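Local coordinates for protein exopolygalacturonase (Yersinia enterocolitica, PDB 2UVF) that hydrolyses pectin-derived polygalacturonate as a family 28 exo-acting glycosidase, probably releasing digalacturonic acid from a chain end, at residues T374-N379 with M433-I438; D381-G386 with F394-D399. One frame throughout, in Å; residues are numbered along the deposited sequence.

Interaction 1 (T374-N379 with M433-I438). With NI (nickel (II) ion), chain K; ADA (alpha-D-galactopyranuronic acid), chain C; SO4 (sulfate ion), chain I.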
loop_
_atom_site.group_PDB
_atom_site.type_symbol
_atom_site.label_atom_id
_atom_site.label_comp_id
_atom_site.label_asym_id
_atom_site.label_seq_id
_atom_site.Cartn_x
_atom_site.Cartn_y
_atom_site.Cartn_z
ATOM N N THR A 374 2.088 9.868 7.677
ATOM C CA THR A 374 3.099 9.315 8.572
ATOM C C THR A 374 4.501 9.747 8.164
ATOM O O THR A 374 5.468 9.136 8.581
ATOM C CB THR A 374 3.040 7.766 8.643
ATOM O OG1 THR A 374 3.459 7.194 7.398
ATOM C CG2 THR A 374 1.624 7.274 8.942
ATOM N N TYR A 375 4.603 10.795 7.345
ATOM C CA TYR A 375 5.887 11.364 6.976
ATOM C C TYR A 375 6.355 12.131 8.189
ATOM O O TYR A 375 5.558 12.893 8.747
ATOM C CB TYR A 375 5.741 12.319 5.782
ATOM C CG TYR A 375 7.062 12.868 5.297
ATOM C CD1 TYR A 375 7.854 12.131 4.428
ATOM C CD2 TYR A 375 7.529 14.115 5.716
ATOM C CE1 TYR A 375 9.070 12.599 3.999
ATOM C CE2 TYR A 375 8.732 14.600 5.259
ATOM C CZ TYR A 375 9.493 13.829 4.392
ATOM O OH TYR A 375 10.716 14.279 3.934
ATOM N N ASP A 376 7.598 11.942 8.638
ATOM C CA ASP A 376 8.572 11.005 8.061
ATOM C C ASP A 376 8.991 9.971 9.129
ATOM O O ASP A 376 10.165 9.861 9.466
ATOM C CB ASP A 376 9.800 11.783 7.570
ATOM C CG ASP A 376 10.661 10.985 6.635
ATOM O OD1 ASP A 376 11.774 11.452 6.304
ATOM O OD2 ASP A 376 10.236 9.882 6.222
ATOM N N ALA A 377 8.014 9.242 9.659
ATOM C CA ALA A 377 8.239 8.231 10.684
ATOM C C ALA A 377 9.119 7.083 10.159
ATOM O O ALA A 377 8.755 6.414 9.180
ATOM C CB ALA A 377 6.914 7.724 11.209
ATOM N N ASN A 378 10.288 6.897 10.778
ATOM C CA ASN A 378 11.260 5.868 10.342
ATOM C C ASN A 378 10.625 4.481 10.284
ATOM O O ASN A 378 10.070 3.999 11.281
ATOM C CB ASN A 378 12.501 5.855 11.237
ATOM C CG ASN A 378 13.732 5.217 10.557
ATOM O OD1 ASN A 378 13.855 5.181 9.329
ATOM N ND2 ASN A 378 14.647 4.720 11.367
ATOM N N ASN A 379 10.703 3.877 9.097
ATOM C CA ASN A 379 10.076 2.591 8.749
ATOM C C ASN A 379 8.557 2.617 8.726
ATOM O O ASN A 379 7.909 1.558 8.727
ATOM C CB ASN A 379 10.580 1.463 9.655
ATOM C CG ASN A 379 12.080 1.436 9.740
ATOM O OD1 ASN A 379 12.631 1.586 10.823
ATOM N ND2 ASN A 379 12.759 1.311 8.582
ATOM N N MET A 433 4.512 11.855 -0.705
ATOM C CA MET A 433 5.856 11.426 -0.293
ATOM C C MET A 433 5.892 9.986 0.183
ATOM O O MET A 433 4.877 9.431 0.621
ATOM C CB MET A 433 6.504 12.407 0.711
ATOM C CG MET A 433 6.604 13.789 0.108
ATOM S SD MET A 433 7.578 15.010 0.915
ATOM C CE MET A 433 9.169 14.214 1.010
ATOM N N GLY A 434 7.069 9.379 0.051
ATOM C CA GLY A 434 7.281 7.992 0.454
ATOM C C GLY A 434 8.448 7.449 -0.334
ATOM O O GLY A 434 8.872 8.069 -1.290
ATOM N N HIS A 435 8.956 6.288 0.059
ATOM C CA HIS A 435 10.201 5.772 -0.481
ATOM C C HIS A 435 9.981 5.054 -1.804
ATOM O O HIS A 435 10.936 4.682 -2.479
ATOM C CB HIS A 435 10.872 4.815 0.522
ATOM C CG HIS A 435 11.454 5.485 1.721
ATOM N ND1 HIS A 435 11.048 6.731 2.158
ATOM C CD2 HIS A 435 12.395 5.065 2.601
ATOM C CE1 HIS A 435 11.723 7.052 3.247
ATOM N NE2 HIS A 435 12.533 6.051 3.547
ATOM N N GLY A 436 8.715 4.842 -2.162
ATOM C CA GLY A 436 8.395 4.235 -3.435
ATOM C C GLY A 436 6.921 3.929 -3.459
ATOM O O GLY A 436 6.387 3.414 -2.493
ATOM N N ALA A 437 6.260 4.273 -4.551
ATOM C CA ALA A 437 4.824 4.033 -4.679
ATOM C C ALA A 437 4.539 2.542 -4.600
ATOM O O ALA A 437 3.747 2.093 -3.765
ATOM C CB ALA A 437 4.295 4.603 -5.989
ATOM N N ILE A 438 5.189 1.792 -5.493
ATOM C CA ILE A 438 5.003 0.351 -5.593
ATOM C C ILE A 438 6.356 -0.303 -5.392
ATOM O O ILE A 438 7.268 -0.099 -6.186
ATOM C CB ILE A 438 4.356 -0.053 -6.952
ATOM C CG1 ILE A 438 3.058 0.751 -7.198
ATOM C CG2 ILE A 438 4.170 -1.596 -7.068
ATOM C CD1 ILE A 438 1.933 0.473 -6.202
HETATM NI NI NI K . 10.947 8.535 4.755
HETATM C C1 ADA C . 12.044 -0.377 4.480
HETATM C C2 ADA C . 11.163 -1.068 5.541
HETATM C C3 ADA C . 12.114 -1.897 6.435
HETATM C C4 ADA C . 12.548 -3.101 5.582
HETATM C C5 ADA C . 13.346 -2.527 4.398
HETATM C C6 ADA C . 13.778 -3.646 3.422
HETATM O O1 ADA C . 13.118 0.427 5.050
HETATM O O2 ADA C . 10.366 -0.164 6.272
HETATM O O3 ADA C . 11.538 -2.258 7.715
HETATM O O4 ADA C . 11.354 -3.714 5.033
HETATM O O5 ADA C . 12.590 -1.463 3.670
HETATM O O6B ADA C . 12.958 -4.007 2.540
HETATM O O6A ADA C . 14.930 -4.132 3.559
HETATM S S SO4 I . 16.252 2.855 7.576
HETATM O O1 SO4 I . 15.378 3.937 7.124
HETATM O O2 SO4 I . 17.631 3.235 7.285
HETATM O O3 SO4 I . 16.111 2.660 9.018
HETATM O O4 SO4 I . 15.898 1.613 6.881
HETATM O O HOH W 1 12.345 10.124 4.138
HETATM O O HOH W 2 9.104 9.410 3.463
HETATM O O HOH W 3 12.755 7.733 6.291
#
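Asp-376 OD2 sits between the two loops, bound to the nickel ion at 2.1 Å, with the imidazole of His-435 on the opposite side of the metal. Waters 1, 2 and 3 and the carbonyl O of Gly-401 also bind the nickel. The carboxylate grips the metal with one oxygen directly and with the other through solvent: water 1, itself a nickel ligand, donates a 2.6 Å hydrogen bond to Asp-376 OD1, an arrangement that should fix the rotation of the group. Across the metal, Asp-376 OD2 stays 4.4 Å from His-435 CE1.

Beside this polar centre lies a Met-aromatic contact. Met-433 SD stands over one face of the Tyr-375 ring, 4.3 Å from its centroid and 19° off the normal, displaced toward the phenol rim. The bend at chi3 (56°) carries the methyl of Met-433 on to the hydroxyl end of the ring, where CE comes within 3.3 Å of Tyr-375 OH. The opposite face of the same ring is covered by Asp-376 CB, centred above it, so the tyrosine is sandwiched between its own neighbour, reached through a cis peptide bond, and the methionine. Beyond the nickel, Asn-378 ND2 gives a weak 3.5 Å bond to sulfate O3, and Asn-379 belongs to the glycan pocket. The contact joins two turns that follow strands 371-373 and 430-431, a loop-to-loop bridge on the rim of the substrate cleft of a right-handed parallel beta-helix.

Interaction 2 (D381-G386 with F394-D399). With ADA (alpha-D-galactopyranuronic acid), chain B.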
loop_
_atom_site.group_PDB
_atom_site.type_symbol
_atom_site.label_atom_id
_atom_site.label_comp_id
_atom_site.label_asym_id
_atom_site.label_seq_id
_atom_site.Cartn_x
_atom_site.Cartn_y
_atom_site.Cartn_z
ATOM N N ASP A 381 5.996 2.578 6.772
ATOM C CA ASP A 381 5.430 2.342 5.437
ATOM C C ASP A 381 3.914 2.358 5.520
ATOM O O ASP A 381 3.363 2.165 6.597
ATOM C CB ASP A 381 6.002 1.105 4.688
ATOM C CG ASP A 381 6.268 -0.072 5.575
ATOM O OD1 ASP A 381 5.542 -0.212 6.608
ATOM O OD2 ASP A 381 7.192 -0.869 5.217
ATOM N N GLY A 382 3.254 2.621 4.394
ATOM C CA GLY A 382 1.799 2.787 4.390
ATOM C C GLY A 382 1.083 1.465 4.597
ATOM O O GLY A 382 0.426 1.271 5.610
ATOM N N ILE A 383 1.202 0.560 3.625
ATOM C CA ILE A 383 0.624 -0.770 3.746
ATOM C C ILE A 383 1.664 -1.803 3.349
ATOM O O ILE A 383 2.233 -1.729 2.253
ATOM C CB ILE A 383 -0.673 -0.958 2.889
ATOM C CG1 ILE A 383 -1.730 0.128 3.200
ATOM C CG2 ILE A 383 -1.257 -2.374 3.121
ATOM C CD1 ILE A 383 -2.927 0.190 2.248
ATOM N N GLU A 384 1.930 -2.749 4.251
ATOM C CA GLU A 384 2.708 -3.941 3.905
ATOM C C GLU A 384 1.790 -5.089 3.538
ATOM O O GLU A 384 0.842 -5.361 4.266
ATOM C CB GLU A 384 3.602 -4.388 5.066
ATOM C CG GLU A 384 4.706 -3.445 5.373
ATOM C CD GLU A 384 5.582 -3.930 6.480
ATOM O OE1 GLU A 384 5.314 -5.006 7.049
ATOM O OE2 GLU A 384 6.559 -3.235 6.775
ATOM N N PHE A 385 2.075 -5.738 2.404
ATOM C CA PHE A 385 1.449 -6.997 2.037
ATOM C C PHE A 385 2.528 -8.096 2.126
ATOM O O PHE A 385 3.564 -8.028 1.461
ATOM C CB PHE A 385 0.800 -6.926 0.650
ATOM C CG PHE A 385 -0.429 -6.046 0.580
ATOM C CD1 PHE A 385 -1.595 -6.392 1.266
ATOM C CD2 PHE A 385 -0.425 -4.876 -0.195
ATOM C CE1 PHE A 385 -2.739 -5.579 1.211
ATOM C CE2 PHE A 385 -1.562 -4.060 -0.263
ATOM C CZ PHE A 385 -2.724 -4.416 0.442
ATOM N N GLY A 386 2.297 -9.083 2.993
ATOM C CA GLY A 386 3.297 -10.115 3.271
ATOM C C GLY A 386 2.769 -11.529 3.139
ATOM O O GLY A 386 1.906 -11.955 3.919
ATOM N N PHE A 394 -7.305 0.935 -3.463
ATOM C CA PHE A 394 -7.786 2.021 -4.299
ATOM C C PHE A 394 -8.280 3.206 -3.479
ATOM O O PHE A 394 -8.632 3.049 -2.307
ATOM C CB PHE A 394 -8.855 1.527 -5.291
ATOM C CG PHE A 394 -10.159 1.066 -4.662
ATOM C CD1 PHE A 394 -11.285 1.875 -4.721
ATOM C CD2 PHE A 394 -10.285 -0.222 -4.121
ATOM C CE1 PHE A 394 -12.510 1.451 -4.206
ATOM C CE2 PHE A 394 -11.509 -0.666 -3.592
ATOM C CZ PHE A 394 -12.618 0.175 -3.629
ATOM N N ASN A 395 -8.262 4.382 -4.102
ATOM C CA ASN A 395 -8.662 5.653 -3.479
ATOM C C ASN A 395 -7.872 6.093 -2.262
ATOM O O ASN A 395 -8.305 6.983 -1.538
ATOM C CB ASN A 395 -10.168 5.678 -3.167
ATOM C CG ASN A 395 -11.008 5.570 -4.416
ATOM O OD1 ASN A 395 -10.480 5.485 -5.548
ATOM N ND2 ASN A 395 -12.328 5.519 -4.227
ATOM N N ASN A 396 -6.710 5.493 -2.056
ATOM C CA ASN A 396 -5.852 5.830 -0.916
ATOM C C ASN A 396 -5.104 7.125 -1.164
ATOM O O ASN A 396 -4.755 7.430 -2.284
ATOM C CB ASN A 396 -4.846 4.693 -0.641
ATOM C CG ASN A 396 -5.402 3.579 0.253
ATOM O OD1 ASN A 396 -4.705 3.083 1.144
ATOM N ND2 ASN A 396 -6.638 3.180 0.023
ATOM N N PHE A 397 -4.885 7.905 -0.116
ATOM C CA PHE A 397 -3.899 8.981 -0.139
ATOM C C PHE A 397 -2.661 8.486 0.638
ATOM O O PHE A 397 -2.801 8.007 1.748
ATOM C CB PHE A 397 -4.484 10.255 0.497
ATOM C CG PHE A 397 -3.487 11.395 0.673
ATOM C CD1 PHE A 397 -3.362 12.398 -0.290
ATOM C CD2 PHE A 397 -2.713 11.490 1.832
ATOM C CE1 PHE A 397 -2.470 13.441 -0.115
ATOM C CE2 PHE A 397 -1.815 12.533 2.009
ATOM C CZ PHE A 397 -1.694 13.506 1.037
ATOM N N PHE A 398 -1.473 8.587 0.044
ATOM C CA PHE A 398 -0.216 8.137 0.708
ATOM C C PHE A 398 0.740 9.310 0.892
ATOM O O PHE A 398 1.110 9.957 -0.072
ATOM C CB PHE A 398 0.507 7.025 -0.069
ATOM C CG PHE A 398 -0.195 5.704 -0.060
ATOM C CD1 PHE A 398 0.052 4.767 0.947
ATOM C CD2 PHE A 398 -1.091 5.372 -1.072
ATOM C CE1 PHE A 398 -0.610 3.525 0.949
ATOM C CE2 PHE A 398 -1.733 4.149 -1.083
ATOM C CZ PHE A 398 -1.497 3.226 -0.071
ATOM N N ASP A 399 1.113 9.573 2.149
ATOM C CA ASP A 399 2.220 10.471 2.518
ATOM C C ASP A 399 2.896 9.776 3.727
ATOM O O ASP A 399 2.436 9.882 4.876
ATOM C CB ASP A 399 1.681 11.875 2.876
ATOM C CG ASP A 399 2.751 12.930 2.890
ATOM O OD1 ASP A 399 3.305 13.218 1.811
ATOM O OD2 ASP A 399 3.026 13.502 3.981
HETATM C C1 ADA B . 11.337 -5.162 5.026
HETATM C C2 ADA B . 10.069 -5.579 4.253
HETATM C C3 ADA B . 8.852 -5.038 5.028
HETATM C C4 ADA B . 8.838 -5.614 6.478
HETATM C C5 ADA B . 10.154 -5.243 7.197
HETATM C C6 ADA B . 10.370 -5.745 8.651
HETATM O O2 ADA B . 10.101 -5.103 2.894
HETATM O O3 ADA B . 7.641 -5.319 4.331
HETATM O O4 ADA B . 8.653 -7.034 6.476
HETATM O O5 ADA B . 11.313 -5.650 6.407
HETATM O O6B ADA B . 11.471 -6.288 8.892
HETATM O O6A ADA B . 9.461 -5.573 9.499
#
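Ile-383 CD1 carries the tight part of this contact, reaching inward from strand 383-386 to the wall formed by residues 394-399. It touches Asn-396 OD1 at 3.6 Å and Phe-398 CZ at 4.1 Å, arriving at the edge of the phenyl ring, near its plane, and crossing both side chains at about a right angle. The extended end of the isoleucine, chi2 169°, is what brings the methyl this far across. Gly-382 CA meets the same ring edge, 4.3 Å from Phe-398 CE1, and the absence of a side chain lets the backbone lie against the aromatic ring.

The polar edge of this apolar patch is satisfied: Asn-396 OD1 accepts a hydrogen bond from His-372 NE2, and Asn-396 ND2 donates to Phe-394 O at 3.1 Å, bent to 140° and reaching the carbonyl from above its plane. His-372 also stacks on Phe-398, while Phe-431 meets that ring with its plane nearly parallel.

The outward side chains Asp-381 and Glu-384 take no part in the packing against 394-399 and turn to the sugar instead. Glu-384 CD lies 3.3 Å from O3 of the chain B galacturonate, and Asp-381 OD2 makes a weak hydrogen bond to a galacturonate O2. Two acceptors, Asp-381 OD2 and Glu-384 OE2, lie 2.9 Å apart without a bond between them. Alternating inward Ile-383 and outward Glu-384 are characteristic of a parallel beta-helix, whose strand fills the interior with one side chain and lines the glycan-binding cleft with the next.

From the N terminus the chain passes strand 371-373, enters the loop 374-379, and runs through 381-386 and strand 391-394 to 394-399. There interaction 2 closes a short loop across the interior of the beta-helix. The chain then continues through strands 405-408, 421-427 and 430-431 to 433-438, where interaction 1 closes the longer loop; interaction 2 thus lies wholly within its span. The two touch at Asp-399, which probably hydrogen-bonds through its backbone O to Thr-374 N and through its side chain to Met-433 N. One contact joins walls through the core, the other joins loops two coils apart, beside the cleft, across the coil of 397-399.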